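Local coordinates for protein L-Ala-D/L-Glu Epimerase (Escherichia coli, PDB 1JPD) that belongs to the enolase superfamily of enzymes, joining an N-terminal capping domain to a C-terminal TIM-barrel-like domain, at residues 98-101 / 102-106; 246-250 / 251-255; 300-303 / 304-308. All blocks are in the same frame, centred on the assembly; numbering follows the deposited sequence.

Interaction 1. Residues 98-101 / 102-106; sequences LWDL and AARRQ
Leu101, Ala102 and Asp100 carry this local contact in the last turns of helix 89-104, each meeting a residue about one turn along. Leu101 leans its isobutyl group on the aliphatic part of Arg105, with CG of Leu101 3.8 Å from CD of Arg105. The leucine's chi1 of 177° swings CG away from its own nitrogen and to the side of the carbonyl carbon, while the Arg105 chain passes slantwise by it and bends at chi3. Behind this pair, Leu101 O takes the N-H of Arg105 at 3.0 Å, just where Arg105 steps out of helical conformation. Ala102 brings its methyl beside the carbonyl of Leu98, and its N-H binds Leu98 O at 2.8 Å.

On another side of the helix, Asp100 reaches forward to Arg104. Their backbones are joined by Arg104 N to Asp100 O at 3.0 Å, and their side chains by a salt bridge whose hydrogen bond, Arg104 NE to Asp100 OD1 at 3.3 Å, is weak. The oxygen sits at the edge of the guanidinium, near its plane, but the carboxylate stands almost square to that plane, at 86°. Water 1 makes a second link: it donates to Asp100 OD2 at 2.7 Å and accepts weakly from Arg104 NH2.

In the N-terminal domain this helix end lies against strand 42-48, where Ile42 touches Leu101, Arg104 and Arg105, and the backbone N-H of Thr45 binds Asp100 OD1. One carboxylate oxygen therefore serves both the sheet and the helix, and the other serves the water. With that hydrogen bond weak and the planes crossed, the hold of Arg104 on Asp100 is probably secondary to the link with Thr45, which pins the carboxylate to the strand.

Interaction 2. Residues 246-250 / 251-255; sequences MVNIK and LDKTG
Lys250 O is gripped by two backbone N-H groups of the short helix 251-254, those of Lys253 and Thr254, each at 2.9 Å from it. The two donors come in differently: Thr254 N lies nearly in line with the C=O bond, whereas Lys253 N hangs above the carbonyl plane, 54° out of it. Lys250 occupies the N-cap position, and its carbonyl is thus the first acceptor of the helix, taking an i+3 and an i+4 bond together.

Lys253 then folds back along the strand it follows. Its chain kinks at chi3 (-62°), which lays CE against Lys250 CB at 3.4 Å and delivers NZ to the backbone O of Asn248 at 2.9 Å. NZ approaches that carbonyl tilted 24° from its plane. Lys250 runs straight out beyond CG; the two lysine chains pass at a slant, and their NZ atoms stand 5.3 Å apart. Both amines are turned to Asp228, in a salt bridge from Lys253 and a long, weak ion pair from Lys250. On the other side of the backbone Ile249 CG2 meets Thr254 CG2 at 3.9 Å, and both residues pack on Ala260 of helix 257-269.

All this happens at the C-terminal end of strand 246-249, a parallel strand of the TIM-barrel-like domain; in the enolase superfamily that end of the barrel carries the active site. Asn248, pointing its ND2 to Glu205, belongs to the same polar surround.

Chemically, the buried Lys253 amine is tied to a main-chain oxygen of the preceding strand as well as to the carboxylate of Asp228, just past the end of the neighbouring strand 225-227, which probably holds it in place at the barrel end.

Interaction 3. Residues 300-303 / 304-308; sequences DLDG and PTWLA
A short 3-10 turn, closed by three successive i+3 backbone bonds, shapes this contact, and Asp302 O at its head accepts twice from Thr305. The threonine hydroxyl OG1 reaches Asp302 O at 2.7 Å and lies in the carbonyl plane; Thr305 N meets the same oxygen at 2.9 Å from above that plane. A chi1 of 66° sets OG1 of Thr305 between its own N and carbonyl carbon, which turns the hydroxyl back over the start of the turn. The next bond, Trp306 N to Gly303 O at 3.0 Å, also comes from above its carbonyl, and Leu307 N to Pro304 O repeats the spacing.

The turn sits in the loop that leaves strand 298-299, the last parallel strand of the TIM-barrel-like domain, on the way to strand 316-318. Pro304 and Leu301 rest on Ile286 of helix 283-289, and Pro304 and Thr305 also touch Phe317, so one flank of the turn is packed against hydrophobic side chains of the same domain.

The other flank is built by Asp302 and Trp306. Indole NE1 gives its hydrogen to Asp302 OD2 at 3.1 Å, in a fairly straight bond. The oxygen lies in the plane of the ring, at its edge, yet the indole nitrogen stands well above the plane of the carboxylate, and the two planes are 77° apart. With the first torsion of Trp306 at -62°, CG lies beside its backbone N, and the five-membered ring edge is brought round to the carbonyls of Asp302 and Gly303. Around them, Asp302 touches Gln126 and Trp306 touches Thr127, both of strand 121-128, while Leu280 also packs on the indole and His17 shares a backbone bond with Trp306.

Following the chain from the N terminus, the three contacts come in series, with no nesting or crossing. Each is local and closes only a turn: interaction 1 the end of helix 89-104 in the N-terminal domain, interaction 2 the step from strand 246-249 into its short helix, interaction 3 the loop after strand 298-299. Interactions 1 and 2 have centres about 22 Å apart, yet helix 89-104 runs between them: Asn92 and Cys96 on it touch Leu251, and Trp99 hydrogen-bonds to Thr258 on helix 257-269. Interactions 2 and 3 share the barrel domain, with centres about 17 Å apart; strand 273-276 lies between strands 246-249 and 298-299.

Interaction 1. Residues 98-101 / 102-106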
ATOM      1  N   LEU A  98      10.302  -0.650 -15.631  1.00 44.71           N
ATOM      2  CA  LEU A  98      11.217  -1.672 -16.132  1.00 47.31           C
ATOM      3  C   LEU A  98      10.587  -3.068 -16.089  1.00 50.21           C
ATOM      4  O   LEU A  98      10.804  -3.876 -16.993  1.00 56.19           O
ATOM      5  CB  LEU A  98      12.523  -1.681 -15.326  1.00 45.02           C
ATOM      6  CG  LEU A  98      13.436  -0.460 -15.459  1.00 50.65           C
ATOM      7  CD1 LEU A  98      14.653  -0.626 -14.551  1.00 48.10           C
ATOM      8  CD2 LEU A  98      13.868  -0.298 -16.911  1.00 45.25           C
ATOM      9  N   TRP A  99       9.822  -3.360 -15.036  1.00 51.72           N
ATOM     10  CA  TRP A  99       9.157  -4.663 -14.911  1.00 47.18           C
ATOM     11  C   TRP A  99       8.115  -4.823 -16.013  1.00 46.33           C
ATOM     12  O   TRP A  99       7.971  -5.893 -16.595  1.00 42.92           O
ATOM     13  CB  TRP A  99       8.435  -4.802 -13.564  1.00 44.72           C
ATOM     14  CG  TRP A  99       9.282  -5.267 -12.421  1.00 46.35           C
ATOM     15  CD1 TRP A  99       9.802  -4.500 -11.415  1.00 48.96           C
ATOM     16  CD2 TRP A  99       9.697  -6.609 -12.155  1.00 45.55           C
ATOM     17  NE1 TRP A  99      10.514  -5.283 -10.540  1.00 48.86           N
ATOM     18  CE2 TRP A  99      10.468  -6.582 -10.972  1.00 45.02           C
ATOM     19  CE3 TRP A  99       9.498  -7.830 -12.804  1.00 46.01           C
ATOM     20  CZ2 TRP A  99      11.038  -7.733 -10.424  1.00 41.72           C
ATOM     21  CZ3 TRP A  99      10.068  -8.971 -12.260  1.00 43.26           C
ATOM     22  CH2 TRP A  99      10.829  -8.913 -11.080  1.00 37.05           C
ATOM     23  N   ASP A 100       7.381  -3.747 -16.281  1.00 46.94           N
ATOM     24  CA  ASP A 100       6.342  -3.756 -17.299  1.00 46.98           C
ATOM     25  C   ASP A 100       6.984  -4.047 -18.645  1.00 52.73           C
ATOM     26  O   ASP A 100       6.473  -4.845 -19.426  1.00 56.05           O
ATOM     27  CB  ASP A 100       5.648  -2.400 -17.347  1.00 47.21           C
ATOM     28  CG  ASP A 100       4.315  -2.457 -18.051  1.00 47.47           C
ATOM     29  OD1 ASP A 100       3.965  -1.468 -18.728  1.00 46.56           O
ATOM     30  OD2 ASP A 100       3.616  -3.485 -17.913  1.00 47.42           O
ATOM     31  N   LEU A 101       8.113  -3.389 -18.899  1.00 55.75           N
ATOM     32  CA  LEU A 101       8.860  -3.554 -20.135  1.00 55.38           C
ATOM     33  C   LEU A 101       9.441  -4.960 -20.251  1.00 60.34           C
ATOM     34  O   LEU A 101       9.421  -5.561 -21.322  1.00 66.97           O
ATOM     35  CB  LEU A 101       9.998  -2.542 -20.193  1.00 53.89           C
ATOM     36  CG  LEU A 101      10.923  -2.630 -21.408  1.00 51.81           C
ATOM     37  CD1 LEU A 101      10.168  -2.250 -22.679  1.00 44.38           C
ATOM     38  CD2 LEU A 101      12.106  -1.701 -21.186  1.00 49.68           C
ATOM     39  N   ALA A 102       9.963  -5.483 -19.150  1.00 58.92           N
ATOM     40  CA  ALA A 102      10.545  -6.818 -19.165  1.00 60.28           C
ATOM     41  C   ALA A 102       9.494  -7.912 -19.389  1.00 62.83           C
ATOM     42  O   ALA A 102       9.815  -9.004 -19.863  1.00 68.26           O
ATOM     43  CB  ALA A 102      11.306  -7.070 -17.862  1.00 55.98           C
ATOM     44  N   ALA A 103       8.239  -7.627 -19.058  1.00 62.74           N
ATOM     45  CA  ALA A 103       7.183  -8.615 -19.236  1.00 65.12           C
ATOM     46  C   ALA A 103       6.584  -8.540 -20.630  1.00 66.08           C
ATOM     47  O   ALA A 103       6.265  -9.565 -21.226  1.00 69.74           O
ATOM     48  CB  ALA A 103       6.097  -8.419 -18.195  1.00 66.28           C
ATOM     49  N   ARG A 104       6.421  -7.327 -21.146  1.00 64.13           N
ATOM     50  CA  ARG A 104       5.862  -7.152 -22.477  1.00 66.79           C
ATOM     51  C   ARG A 104       6.844  -7.656 -23.524  1.00 69.03           C
ATOM     52  O   ARG A 104       6.435  -8.149 -24.575  1.00 68.35           O
ATOM     53  CB  ARG A 104       5.534  -5.684 -22.736  1.00 65.47           C
ATOM     54  CG  ARG A 104       4.288  -5.195 -22.031  1.00 68.12           C
ATOM     55  CD  ARG A 104       4.252  -3.677 -21.992  1.00 73.34           C
ATOM     56  NE  ARG A 104       3.016  -3.173 -21.407  1.00 74.38           N
ATOM     57  CZ  ARG A 104       1.829  -3.269 -21.993  1.00 75.59           C
ATOM     58  NH1 ARG A 104       1.725  -3.845 -23.178  1.00 77.75           N
ATOM     59  NH2 ARG A 104       0.747  -2.797 -21.393  1.00 79.11           N
ATOM     60  N   ARG A 105       8.138  -7.533 -23.234  1.00 69.29           N
ATOM     61  CA  ARG A 105       9.167  -7.994 -24.158  1.00 71.95           C
ATOM     62  C   ARG A 105       9.250  -9.515 -24.175  1.00 73.49           C
ATOM     63  O   ARG A 105      10.133 -10.089 -24.806  1.00 76.26           O
ATOM     64  CB  ARG A 105      10.533  -7.410 -23.792  1.00 71.01           C
ATOM     65  CG  ARG A 105      10.719  -5.981 -24.244  1.00 73.74           C
ATOM     66  CD  ARG A 105      12.043  -5.386 -23.770  1.00 79.69           C
ATOM     67  NE  ARG A 105      13.205  -5.919 -24.476  1.00 81.35           N
ATOM     68  CZ  ARG A 105      13.790  -7.079 -24.198  1.00 84.50           C
ATOM     69  NH1 ARG A 105      13.329  -7.845 -23.217  1.00 84.67           N
ATOM     70  NH2 ARG A 105      14.847  -7.467 -24.898  1.00 86.82           N
ATOM     71  N   GLN A 106       8.331 -10.163 -23.472  1.00 72.27           N
ATOM     72  CA  GLN A 106       8.288 -11.614 -23.432  1.00 73.52           C
ATOM     73  C   GLN A 106       6.847 -12.038 -23.617  1.00 75.10           C
ATOM     74  O   GLN A 106       6.496 -13.207 -23.448  1.00 75.92           O
ATOM     75  CB  GLN A 106       8.820 -12.134 -22.105  1.00 73.37           C
ATOM     76  CG  GLN A 106      10.224 -11.680 -21.814  1.00 78.68           C
ATOM     77  CD  GLN A 106      10.906 -12.551 -20.786  1.00 85.01           C
ATOM     78  OE1 GLN A 106      11.936 -12.176 -20.225  1.00 87.90           O
ATOM     79  NE2 GLN A 106      10.341 -13.732 -20.541  1.00 84.40           N
TER
HETATM   80  O   HOH W   1       1.061  -2.666 -18.071  1.00 49.36           O

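Interaction 2. Residues 246-250 / 251-255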
ATOM      1  N   MET A 246       3.317  -7.282  12.244  1.00 46.38           N
ATOM      2  CA  MET A 246       3.083  -7.183  10.799  1.00 44.71           C
ATOM      3  C   MET A 246       3.644  -5.896  10.182  1.00 43.59           C
ATOM      4  O   MET A 246       3.779  -4.878  10.864  1.00 41.42           O
ATOM      5  CB  MET A 246       1.571  -7.254  10.542  1.00 40.11           C
ATOM      6  CG  MET A 246       1.138  -7.257   9.087  1.00 41.95           C
ATOM      7  SD  MET A 246      -0.676  -7.231   8.989  1.00 43.66           S
ATOM      8  CE  MET A 246      -1.054  -8.872   9.672  1.00 42.94           C
ATOM      9  N   VAL A 247       3.972  -5.948   8.894  1.00 36.88           N
ATOM     10  CA  VAL A 247       4.478  -4.777   8.185  1.00 35.47           C
ATOM     11  C   VAL A 247       3.569  -4.515   6.995  1.00 34.94           C
ATOM     12  O   VAL A 247       3.136  -5.450   6.327  1.00 38.92           O
ATOM     13  CB  VAL A 247       5.925  -4.985   7.664  1.00 34.22           C
ATOM     14  CG1 VAL A 247       6.869  -5.239   8.823  1.00 35.94           C
ATOM     15  CG2 VAL A 247       5.969  -6.141   6.682  1.00 34.52           C
ATOM     16  N   ASN A 248       3.256  -3.249   6.743  1.00 32.33           N
ATOM     17  CA  ASN A 248       2.405  -2.883   5.613  1.00 32.69           C
ATOM     18  C   ASN A 248       3.322  -2.488   4.451  1.00 35.24           C
ATOM     19  O   ASN A 248       3.963  -1.437   4.487  1.00 39.02           O
ATOM     20  CB  ASN A 248       1.508  -1.705   6.001  1.00 37.11           C
ATOM     21  CG  ASN A 248       0.561  -1.293   4.887  1.00 43.58           C
ATOM     22  OD1 ASN A 248       0.943  -1.241   3.719  1.00 51.08           O
ATOM     23  ND2 ASN A 248      -0.675  -0.977   5.248  1.00 41.29           N
ATOM     24  N   ILE A 249       3.394  -3.335   3.432  1.00 37.67           N
ATOM     25  CA  ILE A 249       4.242  -3.076   2.267  1.00 37.97           C
ATOM     26  C   ILE A 249       3.548  -2.208   1.218  1.00 37.52           C
ATOM     27  O   ILE A 249       2.430  -2.505   0.798  1.00 39.42           O
ATOM     28  CB  ILE A 249       4.663  -4.400   1.571  1.00 36.27           C
ATOM     29  CG1 ILE A 249       5.465  -5.269   2.539  1.00 37.86           C
ATOM     30  CG2 ILE A 249       5.485  -4.096   0.317  1.00 37.55           C
ATOM     31  CD1 ILE A 249       5.725  -6.680   2.025  1.00 39.02           C
ATOM     32  N   LYS A 250       4.219  -1.135   0.806  1.00 36.77           N
ATOM     33  CA  LYS A 250       3.707  -0.228  -0.225  1.00 37.05           C
ATOM     34  C   LYS A 250       4.850   0.072  -1.173  1.00 39.02           C
ATOM     35  O   LYS A 250       5.944   0.452  -0.736  1.00 37.37           O
ATOM     36  CB  LYS A 250       3.201   1.074   0.381  1.00 36.82           C
ATOM     37  CG  LYS A 250       1.928   0.918   1.161  1.00 36.43           C
ATOM     38  CD  LYS A 250       1.406   2.259   1.624  1.00 38.06           C
ATOM     39  CE  LYS A 250       0.169   2.071   2.458  1.00 35.07           C
ATOM     40  NZ  LYS A 250      -0.426   3.362   2.869  1.00 41.55           N
ATOM     41  N   LEU A 251       4.602  -0.096  -2.468  1.00 38.67           N
ATOM     42  CA  LEU A 251       5.641   0.133  -3.469  1.00 42.27           C
ATOM     43  C   LEU A 251       6.264   1.529  -3.443  1.00 39.65           C
ATOM     44  O   LEU A 251       7.454   1.672  -3.710  1.00 44.36           O
ATOM     45  CB  LEU A 251       5.109  -0.176  -4.870  1.00 45.47           C
ATOM     46  CG  LEU A 251       4.561  -1.590  -5.068  1.00 45.33           C
ATOM     47  CD1 LEU A 251       4.439  -1.853  -6.561  1.00 45.96           C
ATOM     48  CD2 LEU A 251       5.472  -2.614  -4.419  1.00 40.52           C
ATOM     49  N   ASP A 252       5.476   2.553  -3.124  1.00 32.82           N
ATOM     50  CA  ASP A 252       6.011   3.909  -3.053  1.00 34.35           C
ATOM     51  C   ASP A 252       7.020   4.045  -1.906  1.00 37.46           C
ATOM     52  O   ASP A 252       7.922   4.878  -1.968  1.00 42.77           O
ATOM     53  CB  ASP A 252       4.887   4.939  -2.863  1.00 36.06           C
ATOM     54  CG  ASP A 252       4.007   5.092  -4.096  1.00 40.94           C
ATOM     55  OD1 ASP A 252       4.544   5.402  -5.182  1.00 40.28           O
ATOM     56  OD2 ASP A 252       2.774   4.912  -3.979  1.00 42.75           O
ATOM     57  N   LYS A 253       6.868   3.236  -0.859  1.00 38.12           N
ATOM     58  CA  LYS A 253       7.789   3.291   0.274  1.00 38.53           C
ATOM     59  C   LYS A 253       9.000   2.373   0.051  1.00 39.65           C
ATOM     60  O   LYS A 253      10.113   2.713   0.447  1.00 43.03           O
ATOM     61  CB  LYS A 253       7.077   2.902   1.581  1.00 31.22           C
ATOM     62  CG  LYS A 253       5.945   3.834   2.011  1.00 35.16           C
ATOM     63  CD  LYS A 253       5.338   3.406   3.356  1.00 27.83           C
ATOM     64  CE  LYS A 253       4.726   2.004   3.269  1.00 35.17           C
ATOM     65  NZ  LYS A 253       4.193   1.501   4.584  1.00 33.36           N
ATOM     66  N   THR A 254       8.787   1.213  -0.568  1.00 36.56           N
ATOM     67  CA  THR A 254       9.889   0.276  -0.828  1.00 37.02           C
ATOM     68  C   THR A 254      10.676   0.739  -2.047  1.00 37.41           C
ATOM     69  O   THR A 254      11.795   0.293  -2.284  1.00 38.66           O
ATOM     70  CB  THR A 254       9.397  -1.157  -1.150  1.00 33.67           C
ATOM     71  OG1 THR A 254       8.579  -1.122  -2.328  1.00 34.41           O
ATOM     72  CG2 THR A 254       8.609  -1.747   0.012  1.00 29.15           C
ATOM     73  N   GLY A 255      10.066   1.617  -2.832  1.00 38.52           N
ATOM     74  CA  GLY A 255      10.724   2.116  -4.020  1.00 38.75           C
ATOM     75  C   GLY A 255      10.707   1.129  -5.172  1.00 39.12           C
ATOM     76  O   GLY A 255      11.710   0.971  -5.865  1.00 44.33           O
TER

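Interaction 3. Residues 300-303 / 304-308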
ATOM      1  N   ASP A 300      -4.970  -4.216   0.866  1.00 39.07           N
ATOM      2  CA  ASP A 300      -5.653  -2.928   0.872  1.00 38.45           C
ATOM      3  C   ASP A 300      -5.224  -2.260  -0.437  1.00 40.07           C
ATOM      4  O   ASP A 300      -4.286  -1.457  -0.464  1.00 39.35           O
ATOM      5  CB  ASP A 300      -5.214  -2.106   2.088  1.00 31.55           C
ATOM      6  CG  ASP A 300      -6.017  -0.829   2.247  1.00 38.23           C
ATOM      7  OD1 ASP A 300      -7.012  -0.656   1.511  1.00 42.37           O
ATOM      8  OD2 ASP A 300      -5.664   0.006   3.111  1.00 39.31           O
ATOM      9  N   LEU A 301      -5.916  -2.612  -1.524  1.00 39.27           N
ATOM     10  CA  LEU A 301      -5.577  -2.100  -2.849  1.00 34.73           C
ATOM     11  C   LEU A 301      -6.655  -1.296  -3.560  1.00 35.62           C
ATOM     12  O   LEU A 301      -6.570  -1.110  -4.773  1.00 39.17           O
ATOM     13  CB  LEU A 301      -5.188  -3.265  -3.762  1.00 31.83           C
ATOM     14  CG  LEU A 301      -4.129  -4.260  -3.283  1.00 37.12           C
ATOM     15  CD1 LEU A 301      -4.146  -5.499  -4.178  1.00 34.19           C
ATOM     16  CD2 LEU A 301      -2.760  -3.594  -3.296  1.00 36.38           C
ATOM     17  N   ASP A 302      -7.655  -0.801  -2.841  1.00 33.95           N
ATOM     18  CA  ASP A 302      -8.712  -0.067  -3.523  1.00 38.41           C
ATOM     19  C   ASP A 302      -8.426   1.408  -3.817  1.00 35.13           C
ATOM     20  O   ASP A 302      -9.337   2.177  -4.107  1.00 35.92           O
ATOM     21  CB  ASP A 302     -10.054  -0.223  -2.772  1.00 39.85           C
ATOM     22  CG  ASP A 302     -10.120   0.573  -1.474  1.00 43.35           C
ATOM     23  OD1 ASP A 302     -11.199   0.554  -0.844  1.00 43.58           O
ATOM     24  OD2 ASP A 302      -9.115   1.213  -1.085  1.00 43.39           O
ATOM     25  N   GLY A 303      -7.160   1.800  -3.766  1.00 35.84           N
ATOM     26  CA  GLY A 303      -6.818   3.184  -4.052  1.00 33.94           C
ATOM     27  C   GLY A 303      -7.544   3.757  -5.265  1.00 34.79           C
ATOM     28  O   GLY A 303      -8.106   4.848  -5.189  1.00 35.86           O
ATOM     29  N   PRO A 304      -7.560   3.047  -6.400  1.00 32.50           N
ATOM     30  CA  PRO A 304      -8.248   3.570  -7.584  1.00 36.27           C
ATOM     31  C   PRO A 304      -9.714   3.964  -7.390  1.00 38.07           C
ATOM     32  O   PRO A 304     -10.181   4.904  -8.029  1.00 44.51           O
ATOM     33  CB  PRO A 304      -8.095   2.441  -8.603  1.00 35.76           C
ATOM     34  CG  PRO A 304      -6.775   1.831  -8.225  1.00 40.12           C
ATOM     35  CD  PRO A 304      -6.873   1.780  -6.710  1.00 37.20           C
ATOM     36  N   THR A 305     -10.442   3.262  -6.522  1.00 38.58           N
ATOM     37  CA  THR A 305     -11.860   3.574  -6.316  1.00 39.94           C
ATOM     38  C   THR A 305     -12.078   4.952  -5.702  1.00 42.63           C
ATOM     39  O   THR A 305     -13.195   5.467  -5.710  1.00 46.57           O
ATOM     40  CB  THR A 305     -12.584   2.515  -5.423  1.00 38.00           C
ATOM     41  OG1 THR A 305     -12.053   2.551  -4.093  1.00 42.69           O
ATOM     42  CG2 THR A 305     -12.401   1.109  -5.988  1.00 36.74           C
ATOM     43  N   TRP A 306     -11.012   5.551  -5.179  1.00 42.28           N
ATOM     44  CA  TRP A 306     -11.121   6.870  -4.570  1.00 45.05           C
ATOM     45  C   TRP A 306     -11.062   7.962  -5.629  1.00 46.67           C
ATOM     46  O   TRP A 306     -11.288   9.135  -5.329  1.00 54.14           O
ATOM     47  CB  TRP A 306     -10.001   7.097  -3.538  1.00 45.95           C
ATOM     48  CG  TRP A 306     -10.026   6.141  -2.372  1.00 48.35           C
ATOM     49  CD1 TRP A 306      -9.675   4.819  -2.384  1.00 50.85           C
ATOM     50  CD2 TRP A 306     -10.462   6.424  -1.039  1.00 49.94           C
ATOM     51  NE1 TRP A 306      -9.869   4.260  -1.142  1.00 47.87           N
ATOM     52  CE2 TRP A 306     -10.350   5.223  -0.296  1.00 48.73           C
ATOM     53  CE3 TRP A 306     -10.937   7.575  -0.396  1.00 54.68           C
ATOM     54  CZ2 TRP A 306     -10.700   5.140   1.056  1.00 51.30           C
ATOM     55  CZ3 TRP A 306     -11.287   7.492   0.957  1.00 58.35           C
ATOM     56  CH2 TRP A 306     -11.164   6.281   1.665  1.00 56.63           C
ATOM     57  N   LEU A 307     -10.750   7.588  -6.864  1.00 42.74           N
ATOM     58  CA  LEU A 307     -10.670   8.572  -7.935  1.00 45.58           C
ATOM     59  C   LEU A 307     -11.988   8.626  -8.705  1.00 46.76           C
ATOM     60  O   LEU A 307     -12.622   7.590  -8.928  1.00 46.91           O
ATOM     61  CB  LEU A 307      -9.534   8.229  -8.901  1.00 44.09           C
ATOM     62  CG  LEU A 307      -8.163   7.855  -8.342  1.00 45.08           C
ATOM     63  CD1 LEU A 307      -7.182   7.808  -9.489  1.00 45.00           C
ATOM     64  CD2 LEU A 307      -7.702   8.856  -7.321  1.00 47.64           C
ATOM     65  N   ALA A 308     -12.392   9.833  -9.109  1.00 46.70           N
ATOM     66  CA  ALA A 308     -13.635  10.027  -9.862  1.00 45.96           C
ATOM     67  C   ALA A 308     -13.630   9.131 -11.100  1.00 47.15           C
ATOM     68  O   ALA A 308     -14.625   8.477 -11.423  1.00 45.42           O
ATOM     69  CB  ALA A 308     -13.777  11.492 -10.270  1.00 44.59           C
TER